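Local coordinates for Lmo0741 protein (Listeria monocytogenes, PDB 4R1H) that probably binds DNA through a winged helix-turn-helix domain and regulates transcription, as other members of the GntR family do, at residues Gln15-Ile20 against Tyr56-Glu61. Sequence-based numbering, arbitrary orientation. Where two conformers were deposited one is given.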
loop_
_atom_site.group_PDB
_atom_site.type_symbol
_atom_site.label_atom_id
_atom_site.label_comp_id
_atom_site.label_asym_id
_atom_site.label_seq_id
_atom_site.Cartn_x
_atom_site.Cartn_y
_atom_site.Cartn_z
ATOM N N GLN A 15 6.431 -0.197 -12.342
ATOM C CA GLN A 15 6.355 -1.515 -11.746
ATOM C C GLN A 15 7.542 -2.414 -12.099
ATOM O O GLN A 15 8.013 -3.235 -11.262
ATOM C CB GLN A 15 5.064 -2.222 -12.107
ATOM C CG GLN A 15 3.886 -1.487 -11.528
ATOM C CD GLN A 15 2.580 -2.115 -11.925
ATOM O OE1 GLN A 15 2.252 -3.191 -11.429
ATOM N NE2 GLN A 15 1.808 -1.442 -12.811
ATOM N N ILE A 16 8.031 -2.246 -13.309
ATOM C CA ILE A 16 9.208 -2.944 -13.752
ATOM C C ILE A 16 10.411 -2.392 -13.009
ATOM O O ILE A 16 11.303 -3.167 -12.638
ATOM C CB ILE A 16 9.452 -2.848 -15.275
ATOM C CG1 ILE A 16 8.233 -3.322 -16.113
ATOM C CG2 ILE A 16 10.708 -3.638 -15.675
ATOM C CD1 ILE A 16 8.055 -4.818 -16.258
ATOM N N VAL A 17 10.495 -1.064 -12.852
ATOM C CA VAL A 17 11.566 -0.525 -12.033
ATOM C C VAL A 17 11.548 -1.198 -10.645
ATOM O O VAL A 17 12.604 -1.603 -10.132
ATOM C CB VAL A 17 11.470 0.977 -11.928
ATOM C CG1 VAL A 17 12.434 1.535 -10.928
ATOM C CG2 VAL A 17 11.784 1.569 -13.311
ATOM N N HIS A 18 10.361 -1.334 -10.064
ATOM C CA HIS A 18 10.284 -1.917 -8.681
ATOM C C HIS A 18 10.681 -3.368 -8.658
ATOM O O HIS A 18 11.381 -3.780 -7.730
ATOM C CB HIS A 18 8.879 -1.799 -8.072
ATOM C CG HIS A 18 8.842 -2.241 -6.647
ATOM N ND1 HIS A 18 9.442 -1.507 -5.649
ATOM C CD2 HIS A 18 8.305 -3.333 -6.052
ATOM C CE1 HIS A 18 9.256 -2.121 -4.485
ATOM N NE2 HIS A 18 8.561 -3.222 -4.708
ATOM N N TYR A 19 10.298 -4.131 -9.671
ATOM C CA TYR A 19 10.684 -5.508 -9.820
ATOM C C TYR A 19 12.196 -5.660 -9.871
ATOM O O TYR A 19 12.756 -6.466 -9.153
ATOM C CB TYR A 19 10.070 -6.080 -11.092
ATOM C CG TYR A 19 10.599 -7.428 -11.483
ATOM C CD1 TYR A 19 10.011 -8.606 -10.984
ATOM C CD2 TYR A 19 11.681 -7.550 -12.353
ATOM C CE1 TYR A 19 10.505 -9.837 -11.341
ATOM C CE2 TYR A 19 12.194 -8.786 -12.704
ATOM C CZ TYR A 19 11.595 -9.928 -12.194
ATOM O OH TYR A 19 12.105 -11.161 -12.578
ATOM N N ILE A 20 12.857 -4.831 -10.675
ATOM C CA ILE A 20 14.331 -4.837 -10.761
ATOM C C ILE A 20 14.953 -4.427 -9.442
ATOM O O ILE A 20 15.916 -5.050 -8.995
ATOM C CB ILE A 20 14.825 -3.937 -11.907
ATOM C CG1 ILE A 20 14.384 -4.595 -13.224
ATOM C CG2 ILE A 20 16.312 -3.684 -11.806
ATOM C CD1 ILE A 20 14.306 -3.661 -14.402
ATOM N N TYR A 56 14.799 0.711 -17.784
ATOM C CA TYR A 56 16.266 0.745 -17.843
ATOM C C TYR A 56 16.788 2.183 -17.890
ATOM O O TYR A 56 17.742 2.515 -17.194
ATOM C CB TYR A 56 16.772 -0.103 -18.986
ATOM C CG TYR A 56 16.821 -1.582 -18.725
ATOM C CD1 TYR A 56 16.341 -2.136 -17.542
ATOM C CD2 TYR A 56 17.438 -2.447 -19.640
ATOM C CE1 TYR A 56 16.499 -3.502 -17.284
ATOM C CE2 TYR A 56 17.607 -3.793 -19.399
ATOM C CZ TYR A 56 17.140 -4.336 -18.206
ATOM O OH TYR A 56 17.298 -5.694 -17.995
ATOM N N ALA A 57 16.150 3.080 -18.655
ATOM C CA ALA A 57 16.525 4.489 -18.617
ATOM C C ALA A 57 16.455 5.143 -17.272
ATOM O O ALA A 57 17.378 5.845 -16.870
ATOM C CB ALA A 57 15.701 5.318 -19.615
ATOM N N GLU A 58 15.385 4.885 -16.528
ATOM C CA GLU A 58 15.230 5.438 -15.236
ATOM C C GLU A 58 16.311 4.864 -14.290
ATOM O O GLU A 58 16.929 5.612 -13.530
ATOM C CB GLU A 58 13.835 5.171 -14.670
ATOM C CG GLU A 58 13.697 5.717 -13.255
ATOM C CD GLU A 58 12.289 5.719 -12.736
ATOM O OE1 GLU A 58 11.444 6.291 -13.472
ATOM O OE2 GLU A 58 12.111 5.238 -11.593
ATOM N N LEU A 59 16.557 3.589 -14.412
ATOM C CA LEU A 59 17.626 2.954 -13.589
ATOM C C LEU A 59 19.035 3.537 -13.896
ATOM O O LEU A 59 19.934 3.679 -12.991
ATOM C CB LEU A 59 17.552 1.454 -13.813
ATOM C CG LEU A 59 16.374 0.738 -13.179
ATOM C CD1 LEU A 59 16.335 -0.633 -13.730
ATOM C CD2 LEU A 59 16.451 0.734 -11.660
ATOM N N GLU A 60 19.253 3.875 -15.148
ATOM C CA GLU A 60 20.538 4.476 -15.530
ATOM C C GLU A 60 20.624 5.903 -15.024
ATOM O O GLU A 60 21.677 6.337 -14.451
ATOM C CB GLU A 60 20.765 4.329 -17.056
ATOM C CG GLU A 60 22.205 4.536 -17.479
ATOM C CD GLU A 60 22.519 4.029 -18.899
ATOM O OE1 GLU A 60 21.668 3.358 -19.529
ATOM O OE2 GLU A 60 23.624 4.335 -19.363
ATOM N N GLU A 61 19.542 6.661 -15.150
ATOM C CA GLU A 61 19.526 8.059 -14.665
ATOM C C GLU A 61 19.778 8.126 -13.165
ATOM O O GLU A 61 20.404 9.088 -12.694
ATOM C CB GLU A 61 18.188 8.776 -14.982
ATOM C CG GLU A 61 18.086 10.249 -14.566
ATOM C CD GLU A 61 18.628 11.236 -15.606
ATOM O OE1 GLU A 61 18.798 10.850 -16.785
ATOM O OE2 GLU A 61 18.871 12.422 -15.252
#
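L59 reaches across to V17 and I20 in the core of the winged helix-turn-helix domain, where helix 12-25 packs against the C-terminal part of helix 49-61. The two short helical segments cross at -58° with their axes 9.9 Å apart. Leucine suits its place because its terminal fork serves two partners. L59 CD1 lies 3.6 Å from I20 CG2 and, in the conformer given, almost as near I20 CD1, so that one methyl touches both branches of the isoleucine; L59 CD2 slides past V17 more loosely, 4.2 Å from CG1. V17 is short and beta-branched, and with CG1 anti to the backbone N (chi1 171°) that methyl meets both L59 CD2 and the carboxylate of E58. I20 fits because both its branches meet L59 CD1 while the longer one, extended at chi2 158°, also carries CD1 to Y56. That methyl comes at the edge of the ring, near its plane, rather than over a face. The ring is buried, yet its hydroxyl is satisfied by a hydrogen bond with L36 O, so tyrosine can supply both an apolar flank and an anchored polar end. E58, itself partly exposed, lies beside V17: its extended chain crosses the valine at about a right angle, and its carboxylate forms a salt bridge with K14 through OE1. The other oxygen, OE2, rests against the valine methyls, 3.8 Å from V17 CG1.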